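Local structure of methionine gamma-lyase (Trichomonas vaginalis, 1E5E) at residues Val151-Pro156 / Ile164-Val169; Pro195-Val200 / Gln304-Gly309. The protein belongs to the Cys/Met metabolism family of pyridoxal-phosphate-dependent enzymes. One frame throughout, in Å; residues are numbered along the deposited sequence.

Contact 1 of 2, residues Val151-Pro156 / Ile164-Val169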
loop_
_atom_site.group_PDB
_atom_site.type_symbol
_atom_site.label_atom_id
_atom_site.label_comp_id
_atom_site.label_asym_id
_atom_site.label_seq_id
_atom_site.Cartn_x
_atom_site.Cartn_y
_atom_site.Cartn_z
ATOM N N VAL A 151 -15.292 5.502 -35.198
ATOM C CA VAL A 151 -15.559 4.108 -35.538
ATOM C C VAL A 151 -14.829 3.308 -34.430
ATOM O O VAL A 151 -13.617 3.474 -34.274
ATOM C CB VAL A 151 -15.078 3.740 -36.928
ATOM C CG1 VAL A 151 -15.211 2.232 -37.109
ATOM C CG2 VAL A 151 -15.901 4.476 -37.989
ATOM N N TYR A 152 -15.511 2.420 -33.735
ATOM C CA TYR A 152 -14.982 1.751 -32.555
ATOM C C TYR A 152 -15.148 0.240 -32.659
ATOM O O TYR A 152 -16.218 -0.194 -33.100
ATOM C CB TYR A 152 -15.787 2.246 -31.313
ATOM C CG TYR A 152 -15.325 1.725 -29.970
ATOM C CD1 TYR A 152 -15.757 0.484 -29.513
ATOM C CD2 TYR A 152 -14.464 2.455 -29.158
ATOM C CE1 TYR A 152 -15.344 -0.017 -28.284
ATOM C CE2 TYR A 152 -14.046 1.989 -27.921
ATOM C CZ TYR A 152 -14.467 0.753 -27.501
ATOM O OH TYR A 152 -14.072 0.281 -26.270
ATOM N N PHE A 153 -14.135 -0.535 -32.276
ATOM C CA PHE A 153 -14.224 -1.984 -32.303
ATOM C C PHE A 153 -13.261 -2.632 -31.300
ATOM O O PHE A 153 -12.346 -1.972 -30.784
ATOM C CB PHE A 153 -13.886 -2.535 -33.713
ATOM C CG PHE A 153 -12.560 -2.111 -34.216
ATOM C CD1 PHE A 153 -11.391 -2.821 -33.885
ATOM C CD2 PHE A 153 -12.423 -1.089 -35.119
ATOM C CE1 PHE A 153 -10.162 -2.402 -34.296
ATOM C CE2 PHE A 153 -11.186 -0.698 -35.591
ATOM C CZ PHE A 153 -10.047 -1.365 -35.199
ATOM N N GLU A 154 -13.433 -3.929 -31.097
ATOM C CA GLU A 154 -12.501 -4.714 -30.287
ATOM C C GLU A 154 -12.063 -5.915 -31.133
ATOM O O GLU A 154 -12.980 -6.636 -31.578
ATOM C CB GLU A 154 -13.188 -5.386 -29.105
ATOM C CG GLU A 154 -13.858 -4.478 -28.097
ATOM C CD GLU A 154 -14.635 -5.169 -27.005
ATOM O OE1 GLU A 154 -14.497 -6.412 -26.882
ATOM O OE2 GLU A 154 -15.456 -4.519 -26.296
ATOM N N THR A 155 -10.784 -6.221 -31.212
ATOM C CA THR A 155 -10.401 -7.474 -31.851
ATOM C C THR A 155 -9.187 -8.060 -31.135
ATOM O O THR A 155 -8.181 -7.392 -30.921
ATOM C CB THR A 155 -10.148 -7.228 -33.353
ATOM O OG1 THR A 155 -9.739 -8.433 -33.983
ATOM C CG2 THR A 155 -9.043 -6.195 -33.613
ATOM N N PRO A 156 -9.234 -9.333 -30.753
ATOM C CA PRO A 156 -10.420 -10.178 -30.914
ATOM C C PRO A 156 -11.548 -9.701 -30.025
ATOM O O PRO A 156 -11.266 -9.145 -28.933
ATOM C CB PRO A 156 -9.965 -11.563 -30.494
ATOM C CG PRO A 156 -8.456 -11.538 -30.516
ATOM C CD PRO A 156 -8.102 -10.099 -30.210
ATOM N N ILE A 164 -11.153 -8.729 -36.463
ATOM C CA ILE A 164 -11.557 -7.648 -37.350
ATOM C C ILE A 164 -10.321 -7.193 -38.090
ATOM O O ILE A 164 -9.279 -6.990 -37.472
ATOM C CB ILE A 164 -12.207 -6.485 -36.611
ATOM C CG1 ILE A 164 -13.546 -6.930 -35.982
ATOM C CG2 ILE A 164 -12.392 -5.266 -37.544
ATOM C CD1 ILE A 164 -13.891 -5.991 -34.846
ATOM N N ASP A 165 -10.426 -7.055 -39.400
ATOM C CA ASP A 165 -9.368 -6.511 -40.235
ATOM C C ASP A 165 -9.304 -4.999 -40.034
ATOM O O ASP A 165 -10.037 -4.210 -40.621
ATOM C CB ASP A 165 -9.650 -6.865 -41.704
ATOM C CG ASP A 165 -8.567 -6.340 -42.611
ATOM O OD1 ASP A 165 -7.809 -5.411 -42.286
ATOM O OD2 ASP A 165 -8.491 -6.870 -43.737
ATOM N N MET A 166 -8.384 -4.589 -39.164
ATOM C CA MET A 166 -8.199 -3.207 -38.751
ATOM C C MET A 166 -7.746 -2.290 -39.882
ATOM O O MET A 166 -8.269 -1.174 -39.979
ATOM C CB MET A 166 -7.167 -3.095 -37.603
ATOM C CG MET A 166 -7.684 -3.701 -36.308
ATOM S SD MET A 166 -6.678 -3.376 -34.849
ATOM C CE MET A 166 -5.277 -4.424 -35.167
ATOM N N GLU A 167 -6.802 -2.769 -40.685
ATOM C CA GLU A 167 -6.381 -1.909 -41.793
ATOM C C GLU A 167 -7.568 -1.537 -42.701
ATOM O O GLU A 167 -7.739 -0.368 -43.051
ATOM C CB GLU A 167 -5.291 -2.548 -42.621
ATOM C CG GLU A 167 -4.716 -1.544 -43.611
ATOM C CD GLU A 167 -3.399 -2.022 -44.160
ATOM O OE1 GLU A 167 -2.894 -3.110 -43.783
ATOM O OE2 GLU A 167 -2.816 -1.263 -44.956
ATOM N N ARG A 168 -8.410 -2.529 -42.982
ATOM C CA ARG A 168 -9.582 -2.319 -43.791
ATOM C C ARG A 168 -10.572 -1.344 -43.169
ATOM O O ARG A 168 -11.059 -0.461 -43.884
ATOM C CB ARG A 168 -10.388 -3.598 -44.088
ATOM C CG ARG A 168 -11.286 -3.292 -45.305
ATOM C CD ARG A 168 -11.942 -4.560 -45.847
ATOM N NE ARG A 168 -12.919 -5.036 -44.857
ATOM C CZ ARG A 168 -12.773 -6.272 -44.349
ATOM N NH1 ARG A 168 -11.762 -7.064 -44.721
ATOM N NH2 ARG A 168 -13.667 -6.656 -43.452
ATOM N N VAL A 169 -10.855 -1.544 -41.879
ATOM C CA VAL A 169 -11.778 -0.671 -41.191
ATOM C C VAL A 169 -11.209 0.748 -41.220
ATOM O O VAL A 169 -11.962 1.702 -41.430
ATOM C CB VAL A 169 -12.031 -1.166 -39.756
ATOM C CG1 VAL A 169 -12.717 -0.129 -38.872
ATOM C CG2 VAL A 169 -12.834 -2.476 -39.745
#
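F153, on strand 148-154, packs against I164, M166 and V169 where the chain enters helix 166-174; strand and helix are the first two elements of a beta-alpha-beta unit that strand 180-184 completes in the mixed seven-stranded sheet of this PLP-dependent fold. The F153 ring reaches the helix because CG sits between the backbone N and the carbonyl carbon (chi1 56°), a rotamer that turns the ring toward the helix. Three aliphatic groups gather round the side chain. I164 CD1 meets its root, 3.6 Å from F153 CB, and the near part of the ring at CG and CD1. Further out, M166 CG lies 3.4 Å from F153 CE1 and also touches CZ. On the CD2 side, V169 CG1 comes to 3.7 Å from F153 CE2. A large flat residue suits this place, since its length from CB to CZ spans all three neighbours. M166 crosses the phenyl group at about a right angle and then bends at chi3. Its SD stands at the ring edge, in plane, 4.9 Å from the ring centroid, a Met-aromatic contact, and the same sulfur touches T155 CG2. One turn further on, V169 CG1 also meets V151 CG1, an apolar contact between two compact beta-branched residues at the V151 end of the strand segment.

Strand residues alternate: the side chains of V151 and F153 start toward the helix, while E154 leaves the strand on the other side; its carboxylate, within the ligand pocket, accepts hydrogen bonds from the backbone N atoms of Y111 and N158. At the helix start D165 is the N-cap, its OD1 accepting from R168 N at 3.0 Å from above the carboxylate plane. T155 supplies both a methyl for M166 and a hydroxyl for the backbone: OG1, anti to the backbone N (chi1 178°), accepts from I164 N at 2.9 Å, with an N-H...O angle of 158°.

Contact 2 of 2, residues Pro195-Val200 / Gln304-Gly309. Unlike the reference sequence in segment 304-309: Y308 (reference Ser). With SO4 (sulfate ion), chain D.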
loop_
_atom_site.group_PDB
_atom_site.type_symbol
_atom_site.label_atom_id
_atom_site.label_comp_id
_atom_site.label_asym_id
_atom_site.label_seq_id
_atom_site.Cartn_x
_atom_site.Cartn_y
_atom_site.Cartn_z
ATOM N N PRO A 195 -2.193 -1.553 -32.478
ATOM C CA PRO A 195 -3.181 -1.189 -33.466
ATOM C C PRO A 195 -2.846 0.041 -34.284
ATOM O O PRO A 195 -3.261 0.039 -35.469
ATOM C CB PRO A 195 -4.495 -1.059 -32.706
ATOM C CG PRO A 195 -4.248 -1.840 -31.425
ATOM C CD PRO A 195 -2.790 -1.757 -31.126
ATOM N N VAL A 196 -2.064 1.008 -33.831
ATOM C CA VAL A 196 -1.687 2.165 -34.619
ATOM C C VAL A 196 -0.911 1.747 -35.870
ATOM O O VAL A 196 -0.944 2.514 -36.822
ATOM C CB VAL A 196 -0.847 3.233 -33.889
ATOM C CG1 VAL A 196 -1.618 3.742 -32.660
ATOM C CG2 VAL A 196 0.520 2.674 -33.476
ATOM N N ASP A 197 -0.248 0.585 -35.897
ATOM C CA ASP A 197 0.447 0.083 -37.044
ATOM C C ASP A 197 -0.512 -0.041 -38.247
ATOM O O ASP A 197 -0.075 -0.107 -39.395
ATOM C CB ASP A 197 1.039 -1.315 -36.840
ATOM C CG ASP A 197 2.229 -1.363 -35.896
ATOM O OD1 ASP A 197 2.829 -0.303 -35.640
ATOM O OD2 ASP A 197 2.533 -2.468 -35.403
ATOM N N PHE A 198 -1.797 -0.270 -37.995
ATOM C CA PHE A 198 -2.830 -0.473 -38.981
ATOM C C PHE A 198 -3.645 0.763 -39.327
ATOM O O PHE A 198 -4.565 0.650 -40.168
ATOM C CB PHE A 198 -3.762 -1.632 -38.522
ATOM C CG PHE A 198 -2.865 -2.848 -38.345
ATOM C CD1 PHE A 198 -2.502 -3.669 -39.385
ATOM C CD2 PHE A 198 -2.373 -3.125 -37.083
ATOM C CE1 PHE A 198 -1.663 -4.754 -39.169
ATOM C CE2 PHE A 198 -1.542 -4.198 -36.858
ATOM C CZ PHE A 198 -1.178 -5.026 -37.899
ATOM N N GLY A 199 -3.330 1.912 -38.737
ATOM C CA GLY A 199 -3.983 3.174 -39.011
ATOM C C GLY A 199 -4.910 3.604 -37.870
ATOM O O GLY A 199 -5.624 4.607 -37.990
ATOM N N VAL A 200 -5.019 2.825 -36.792
ATOM C CA VAL A 200 -5.934 3.169 -35.684
ATOM C C VAL A 200 -5.526 4.487 -35.051
ATOM O O VAL A 200 -4.324 4.729 -34.968
ATOM C CB VAL A 200 -6.030 2.022 -34.663
ATOM C CG1 VAL A 200 -6.690 2.412 -33.343
ATOM C CG2 VAL A 200 -6.813 0.864 -35.282
ATOM N N GLN A 304 -2.043 -9.342 -37.606
ATOM C CA GLN A 304 -2.194 -8.374 -36.535
ATOM C C GLN A 304 -1.659 -8.758 -35.151
ATOM O O GLN A 304 -1.414 -7.903 -34.314
ATOM C CB GLN A 304 -3.729 -8.152 -36.377
ATOM C CG GLN A 304 -4.324 -7.681 -37.685
ATOM C CD GLN A 304 -5.743 -7.199 -37.614
ATOM O OE1 GLN A 304 -6.088 -6.351 -38.440
ATOM N NE2 GLN A 304 -6.605 -7.640 -36.700
ATOM N N MET A 305 -1.494 -10.055 -34.885
ATOM C CA MET A 305 -1.081 -10.558 -33.584
ATOM C C MET A 305 0.254 -11.268 -33.582
ATOM O O MET A 305 0.424 -12.251 -34.311
ATOM C CB MET A 305 -2.199 -11.530 -33.091
ATOM C CG MET A 305 -3.572 -10.871 -33.115
ATOM S SD MET A 305 -4.947 -11.947 -32.691
ATOM C CE MET A 305 -4.537 -12.257 -30.965
ATOM N N ARG A 306 1.208 -10.854 -32.763
ATOM C CA ARG A 306 2.489 -11.533 -32.706
ATOM C C ARG A 306 2.330 -12.891 -32.025
ATOM O O ARG A 306 3.252 -13.715 -32.138
ATOM C CB ARG A 306 3.543 -10.735 -31.951
ATOM C CG ARG A 306 3.595 -9.282 -32.383
ATOM C CD ARG A 306 4.865 -8.536 -31.915
ATOM N NE ARG A 306 4.834 -7.223 -32.596
ATOM C CZ ARG A 306 4.059 -6.192 -32.269
ATOM N NH1 ARG A 306 3.218 -6.148 -31.233
ATOM N NH2 ARG A 306 4.150 -5.099 -33.021
ATOM N N MET A 307 1.348 -13.011 -31.109
ATOM C CA MET A 307 1.064 -14.262 -30.428
ATOM C C MET A 307 -0.454 -14.423 -30.524
ATOM O O MET A 307 -1.088 -13.384 -30.735
ATOM C CB MET A 307 1.504 -14.314 -28.951
ATOM C CG MET A 307 3.033 -14.355 -28.940
ATOM S SD MET A 307 3.760 -14.563 -27.340
ATOM C CE MET A 307 3.478 -12.958 -26.585
ATOM N N TYR A 308 -0.994 -15.606 -30.295
ATOM C CA TYR A 308 -2.433 -15.733 -30.450
ATOM C C TYR A 308 -3.215 -15.502 -29.173
ATOM O O TYR A 308 -4.442 -15.662 -29.199
ATOM C CB TYR A 308 -2.769 -17.084 -31.120
ATOM C CG TYR A 308 -2.287 -17.106 -32.568
ATOM C CD1 TYR A 308 -1.288 -17.969 -33.005
ATOM C CD2 TYR A 308 -2.865 -16.255 -33.498
ATOM C CE1 TYR A 308 -0.899 -17.991 -34.338
ATOM C CE2 TYR A 308 -2.483 -16.244 -34.825
ATOM C CZ TYR A 308 -1.502 -17.142 -35.231
ATOM O OH TYR A 308 -1.112 -17.110 -36.545
ATOM N N GLY A 309 -2.553 -15.087 -28.090
ATOM C CA GLY A 309 -3.323 -14.669 -26.913
ATOM C C GLY A 309 -3.710 -15.836 -26.009
ATOM O O GLY A 309 -3.431 -16.986 -26.331
HETATM S S SO4 D . 0.885 -19.828 -37.615
HETATM O O1 SO4 D . 1.452 -21.063 -36.976
HETATM O O2 SO4 D . -0.613 -19.834 -37.518
HETATM O O3 SO4 D . 1.244 -19.851 -39.093
HETATM O O4 SO4 D . 1.501 -18.615 -36.982
#
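This is a small, partly buried contact between two loops that are far apart in sequence: the 3-10 turn 195-198, between strands 180-184 and 202-206, and the end of helix 298-304 with the loop that leads to strand 311-316. Its apolar half is the F198 ring laid against Q304. F198 CZ comes to 3.8 Å from Q304 CA, and Q304 CG stands over one ring face, 4.1 Å above the plane and offset toward the rim. Glutamine suits the place because its methylenes can pack on the ring while the extended chain carries the amide past it, to the backbone N of M166 and the carbonyl O of I164. Toward the solvent, R306 stretches from CG to NE and brings NH2 to 3.9 Å from D197 OD2. That is a long salt bridge, with the carboxylate and guanidinium planes 86° apart, so charge attraction is probably its main content. Away from the interface Y308, which differs from the reference sequence, donates from OH to O4 of a sulfate ion at 3.0 Å; H298 and K302 also bind this ion, which probably came from the crystallisation liquor. The contact joins the loops of the seven-stranded sheet to those of the five-stranded one, consistent with the seam between the large and C-terminal domains of PLP-dependent enzymes of the aminotransferase-like fold.

Contacts 1 and 2 have centres 10 Å apart and touch directly through Q304. Its amide binds the backbone on both sides of D165: NE2 lies 2.9 Å from I164 O and OE1 3.0 Å from M166 N, both probable hydrogen bonds. M166 forms a second bridge, its CE packing 3.7 Å from F198 CD2, so its side chain lies between the F153 and F198 rings. A residue at the end of helix 298-304 thus meets the start of helix 166-174. Contact 1 is the one that holds a pocket residue, E154, the nearest atoms of its side chain and the bound PPJ being about 4 Å apart; contact 2 joins contact 1 through Q304 and M166.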